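PDB 6JE8: beta-hexosaminidase Amuc_2018 from Akkermansia muciniphila, which hydrolyses terminal non-reducing N-acetylglucosamine and N-acetylgalactosamine residues from beta-linked glycans, including N-glycans and chitobiose, as a glycosyl hydrolase family 20 enzyme. Local coordinates for residues Gly250-Gly255 and Asn300-Gln305; Gln331-Thr336 and Pro380-Pro385. All coordinates share one frame; numbering follows the deposited sequence. Where two conformers were deposited one is given.

Contact 1. Residues Gly250-Gly255 and Asn300-Gln305; sequences GIVHLG and NGQTPQ
Two neighbouring parallel strands of the catalytic TIM barrel, 251-255 and 303-307, pair here with Ile251 beside Thr303, Val252 beside Pro304 and His253 beside Gln305. Four backbone hydrogen bonds of 2.9 to 3.0 Å alternate across them: Thr303 N to Gly250 O, Val252 N to Thr303 O, Gln305 N to Val252 O and Leu254 N to Gln305 O. Pro304, which has no N-H, costs this pairing nothing, because the bonds use the odd-numbered residues of its strand. Gly250 and Gly301 both have positive phi, a conformation glycine adopts easily; Gly301 ends the preceding helix in a Schellman motif. Val252, Pro304 and Leu254 face the outer helices 230-246 and 282-299, with Leu254 CD1 3.8 Å from Pro304 CB. Beside them Gln302 donates its NE2 to Phe240 O, so that its amide fastens the loop to a helix. Ile251, His253 and Gln305 turn into the barrel. The His253 ring stacks on His125, and Gly255 N donates to His253 ND1 (3.1 Å) exactly in the ring plane, which fixes the ring's rotation. Chi1 of -63° puts Ile251 CG1 beside the backbone N and leaves CG2 anti to it, where that methyl lies against the amide of Gln305, whose OE1 accepts a hydrogen bond from Tyr322 OH; the CG2 atom of Ile251 sits 3.4 Å from Gln305 CD.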
# COMPACT_ATOMS: atom_id res chain seq x y z
N GLY A 250 -7.41 -0.37 -13.12
CA GLY A 250 -8.53 0.53 -13.29
C GLY A 250 -8.96 1.25 -12.03
O GLY A 250 -9.95 1.97 -12.05
N ILE A 251 -8.23 1.08 -10.93
CA ILE A 251 -8.52 1.73 -9.66
C ILE A 251 -7.65 2.97 -9.55
O ILE A 251 -6.45 2.91 -9.83
CB ILE A 251 -8.25 0.78 -8.49
CG1 ILE A 251 -9.20 -0.42 -8.58
CG2 ILE A 251 -8.40 1.52 -7.17
CD1 ILE A 251 -8.83 -1.56 -7.66
N VAL A 252 -8.25 4.10 -9.16
CA VAL A 252 -7.51 5.33 -8.94
C VAL A 252 -7.82 5.83 -7.54
O VAL A 252 -8.97 6.17 -7.24
CB VAL A 252 -7.84 6.40 -9.99
CG1 VAL A 252 -6.98 7.65 -9.73
CG2 VAL A 252 -7.58 5.85 -11.41
N HIS A 253 -6.80 5.86 -6.69
CA HIS A 253 -6.93 6.43 -5.35
C HIS A 253 -6.82 7.95 -5.45
O HIS A 253 -5.85 8.47 -6.01
CB HIS A 253 -5.82 5.84 -4.47
CG HIS A 253 -6.05 5.98 -3.00
ND1 HIS A 253 -6.39 7.17 -2.40
CD2 HIS A 253 -5.95 5.06 -2.01
CE1 HIS A 253 -6.50 6.98 -1.10
NE2 HIS A 253 -6.25 5.71 -0.83
N LEU A 254 -7.83 8.67 -4.96
CA LEU A 254 -7.86 10.12 -5.10
C LEU A 254 -7.41 10.86 -3.85
O LEU A 254 -7.43 12.09 -3.84
CB LEU A 254 -9.27 10.59 -5.48
CG LEU A 254 -9.80 10.05 -6.81
CD1 LEU A 254 -11.23 10.55 -7.05
CD2 LEU A 254 -8.90 10.45 -7.97
N GLY A 255 -7.03 10.14 -2.79
CA GLY A 255 -6.72 10.78 -1.53
C GLY A 255 -7.98 11.00 -0.73
O GLY A 255 -8.51 10.05 -0.13
N ASN A 300 -14.18 6.71 -17.99
CA ASN A 300 -13.02 5.93 -18.40
C ASN A 300 -13.06 4.45 -18.01
O ASN A 300 -12.11 3.73 -18.29
CB ASN A 300 -11.76 6.55 -17.80
CG ASN A 300 -10.89 7.19 -18.82
OD1 ASN A 300 -11.27 7.33 -19.99
ND2 ASN A 300 -9.71 7.60 -18.41
N GLY A 301 -14.12 3.98 -17.34
CA GLY A 301 -14.09 2.64 -16.79
C GLY A 301 -13.19 2.48 -15.58
O GLY A 301 -12.77 1.36 -15.27
N GLN A 302 -12.89 3.56 -14.88
CA GLN A 302 -12.07 3.53 -13.68
C GLN A 302 -12.94 3.73 -12.45
O GLN A 302 -14.07 4.21 -12.55
CB GLN A 302 -10.98 4.61 -13.74
CG GLN A 302 -9.89 4.31 -14.75
CD GLN A 302 -9.14 5.56 -15.18
OE1 GLN A 302 -9.75 6.59 -15.49
NE2 GLN A 302 -7.81 5.48 -15.21
N THR A 303 -12.41 3.33 -11.29
CA THR A 303 -13.16 3.49 -10.06
C THR A 303 -12.30 4.14 -8.98
O THR A 303 -11.10 3.84 -8.87
CB THR A 303 -13.68 2.12 -9.56
OG1 THR A 303 -14.47 2.31 -8.38
CG2 THR A 303 -12.54 1.18 -9.27
N PRO A 304 -12.87 5.04 -8.17
CA PRO A 304 -12.06 5.75 -7.18
C PRO A 304 -11.95 5.01 -5.85
O PRO A 304 -12.80 4.20 -5.47
CB PRO A 304 -12.82 7.07 -7.00
CG PRO A 304 -14.26 6.65 -7.17
CD PRO A 304 -14.24 5.58 -8.26
N GLN A 305 -10.87 5.32 -5.14
CA GLN A 305 -10.70 4.92 -3.75
C GLN A 305 -10.36 6.14 -2.91
O GLN A 305 -9.85 7.13 -3.42
CB GLN A 305 -9.60 3.88 -3.58
CG GLN A 305 -9.95 2.54 -4.14
CD GLN A 305 -8.90 1.53 -3.78
OE1 GLN A 305 -7.74 1.89 -3.55
NE2 GLN A 305 -9.28 0.26 -3.73

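Contact 2. Residues Gln331-Thr336 and Pro380-Pro385; sequences QSIEKT and PAFGKP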
# COMPACT_ATOMS: atom_id res chain seq x y z
N GLN A 331 -15.79 1.94 14.55
CA GLN A 331 -16.79 2.88 14.06
C GLN A 331 -16.83 2.89 12.54
O GLN A 331 -17.92 2.92 11.95
CB GLN A 331 -16.51 4.29 14.60
CG GLN A 331 -16.49 4.38 16.12
CD GLN A 331 -15.11 4.08 16.72
OE1 GLN A 331 -14.49 3.05 16.43
NE2 GLN A 331 -14.64 4.99 17.57
N SER A 332 -15.66 2.84 11.90
CA SER A 332 -15.62 2.86 10.44
C SER A 332 -16.21 1.58 9.86
O SER A 332 -16.88 1.62 8.82
CB SER A 332 -14.19 3.06 9.95
OG SER A 332 -13.74 4.35 10.30
N ILE A 333 -15.98 0.44 10.52
CA ILE A 333 -16.59 -0.80 10.05
C ILE A 333 -18.11 -0.68 10.06
O ILE A 333 -18.78 -0.97 9.05
CB ILE A 333 -16.09 -1.99 10.90
CG1 ILE A 333 -14.60 -2.25 10.63
CG2 ILE A 333 -16.87 -3.24 10.57
CD1 ILE A 333 -13.92 -3.17 11.64
N GLU A 334 -18.68 -0.15 11.16
CA GLU A 334 -20.13 0.01 11.24
C GLU A 334 -20.64 1.00 10.20
O GLU A 334 -21.65 0.76 9.52
CB GLU A 334 -20.57 0.49 12.63
CG GLU A 334 -19.82 -0.05 13.82
CD GLU A 334 -19.72 -1.55 13.83
OE1 GLU A 334 -18.61 -2.05 13.56
OE2 GLU A 334 -20.74 -2.22 14.12
N LYS A 335 -19.97 2.16 10.09
CA LYS A 335 -20.43 3.23 9.21
C LYS A 335 -20.38 2.82 7.75
O LYS A 335 -21.32 3.11 6.99
CB LYS A 335 -19.58 4.48 9.43
CG LYS A 335 -19.93 5.30 10.66
CD LYS A 335 -18.88 6.40 10.88
CE LYS A 335 -19.48 7.81 10.80
NZ LYS A 335 -20.06 8.12 9.46
N THR A 336 -19.30 2.16 7.32
CA THR A 336 -19.22 1.72 5.94
C THR A 336 -20.25 0.63 5.65
O THR A 336 -20.80 0.58 4.55
CB THR A 336 -17.81 1.22 5.62
OG1 THR A 336 -17.43 0.23 6.58
CG2 THR A 336 -16.83 2.38 5.63
N PRO A 380 -8.04 -7.53 11.30
CA PRO A 380 -8.65 -6.51 10.43
C PRO A 380 -10.13 -6.29 10.69
O PRO A 380 -10.62 -5.17 10.50
CB PRO A 380 -8.41 -7.07 9.02
CG PRO A 380 -7.21 -7.99 9.21
CD PRO A 380 -7.34 -8.58 10.55
N ALA A 381 -10.85 -7.31 11.14
CA ALA A 381 -12.27 -7.20 11.45
C ALA A 381 -12.53 -6.73 12.88
O ALA A 381 -13.70 -6.58 13.25
CB ALA A 381 -12.96 -8.54 11.21
N PHE A 382 -11.49 -6.55 13.68
CA PHE A 382 -11.62 -6.06 15.06
C PHE A 382 -12.67 -6.85 15.84
O PHE A 382 -13.53 -6.30 16.54
CB PHE A 382 -11.92 -4.56 15.07
CG PHE A 382 -10.70 -3.74 14.81
CD1 PHE A 382 -10.20 -3.63 13.52
CD2 PHE A 382 -10.02 -3.13 15.85
CE1 PHE A 382 -9.04 -2.90 13.28
CE2 PHE A 382 -8.87 -2.40 15.61
CZ PHE A 382 -8.38 -2.29 14.32
N GLY A 383 -12.59 -8.17 15.71
CA GLY A 383 -13.45 -9.06 16.47
C GLY A 383 -14.79 -9.38 15.85
O GLY A 383 -15.51 -10.24 16.38
N LYS A 384 -15.15 -8.75 14.74
CA LYS A 384 -16.44 -9.03 14.13
C LYS A 384 -16.39 -10.26 13.23
O LYS A 384 -15.37 -10.53 12.59
CB LYS A 384 -16.91 -7.82 13.35
CG LYS A 384 -17.01 -6.58 14.22
CD LYS A 384 -17.96 -5.55 13.65
CE LYS A 384 -18.67 -4.81 14.78
NZ LYS A 384 -19.79 -5.59 15.37
N PRO A 385 -17.48 -11.03 13.17
CA PRO A 385 -17.48 -12.26 12.38
C PRO A 385 -17.69 -11.98 10.90
O PRO A 385 -18.21 -10.93 10.50
CB PRO A 385 -18.67 -13.04 12.95
CG PRO A 385 -19.63 -11.95 13.34
CD PRO A 385 -18.77 -10.81 13.85
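Ala381 O accepts the backbone hydrogen bond from Lys384 N (3.0 Å) that closes a type I' beta turn, and the CD1 methyl of Ile333 rests 3.8 Å from the same Ala381 O. The turn belongs to the loop that leads into the last strand of the TIM barrel, 392-398; Ile333 lies on helix 329-339, the helix of the beta-alpha-beta crossover between strands 320-323 and 342-345. Both central residues of the turn have positive phi: Gly383 suits its place because a side chain there would be jammed against the preceding carbonyl O, whereas Phe382 adopts left-handed backbone angles despite its side chain. Asp379 steadies the turn from outside, one carboxylate oxygen bonding Ala381 N and the other Gly383 N.

Ile333 is the apolar wedge between helix and loop. Its chi2 of 166° extends the CG1 branch, carrying CD1 out to the carbonyls of Pro380 and Ala381 and, obliquely, to Phe382 CD1 (4.2 Å). The other branch, CG2, lies 4.0 Å from Lys384 CD, the two side chains running past each other in opposite directions. Leu343, Met345 and Ile392 pack round Ile333 from the barrel strands, so a branched aliphatic residue suits this buried place. Farther out, the end of Lys384 crosses the Glu334 carboxylate with CE nearest. The salt bridge from Lys384 NZ to Glu334 OE2 is long (3.7 Å) and doubtful, since Glu334 has two conformers; NZ also pairs weakly with Glu388. The Phe382 ring holds its edge toward Pro380 O, which lies in the ring plane.

In the fold
Following the chain, contact 1 closes first: it joins strand 251-255 to strand 303-307 after a largely helical excursion that carries Asp257, Glu258 and the zinc ligands Cys267 and Cys270, and returns along helix 282-299. The chain then passes through strand 320-323 into helix 329-339, where contact 2 opens. Its loop runs by way of strand 342-345 and the substrate-binding residues Tyr352, Leu353 and Asp354 before reaching 380-385. The two loops therefore stand in series and neither nest nor cross. The centres of contact 1 and contact 2 are about 24 Å apart, and their nearest atoms about 11 Å. Contact 1 pairs strands of the barrel wall; contact 2 ties an outer helix to the approach to strand 392-398.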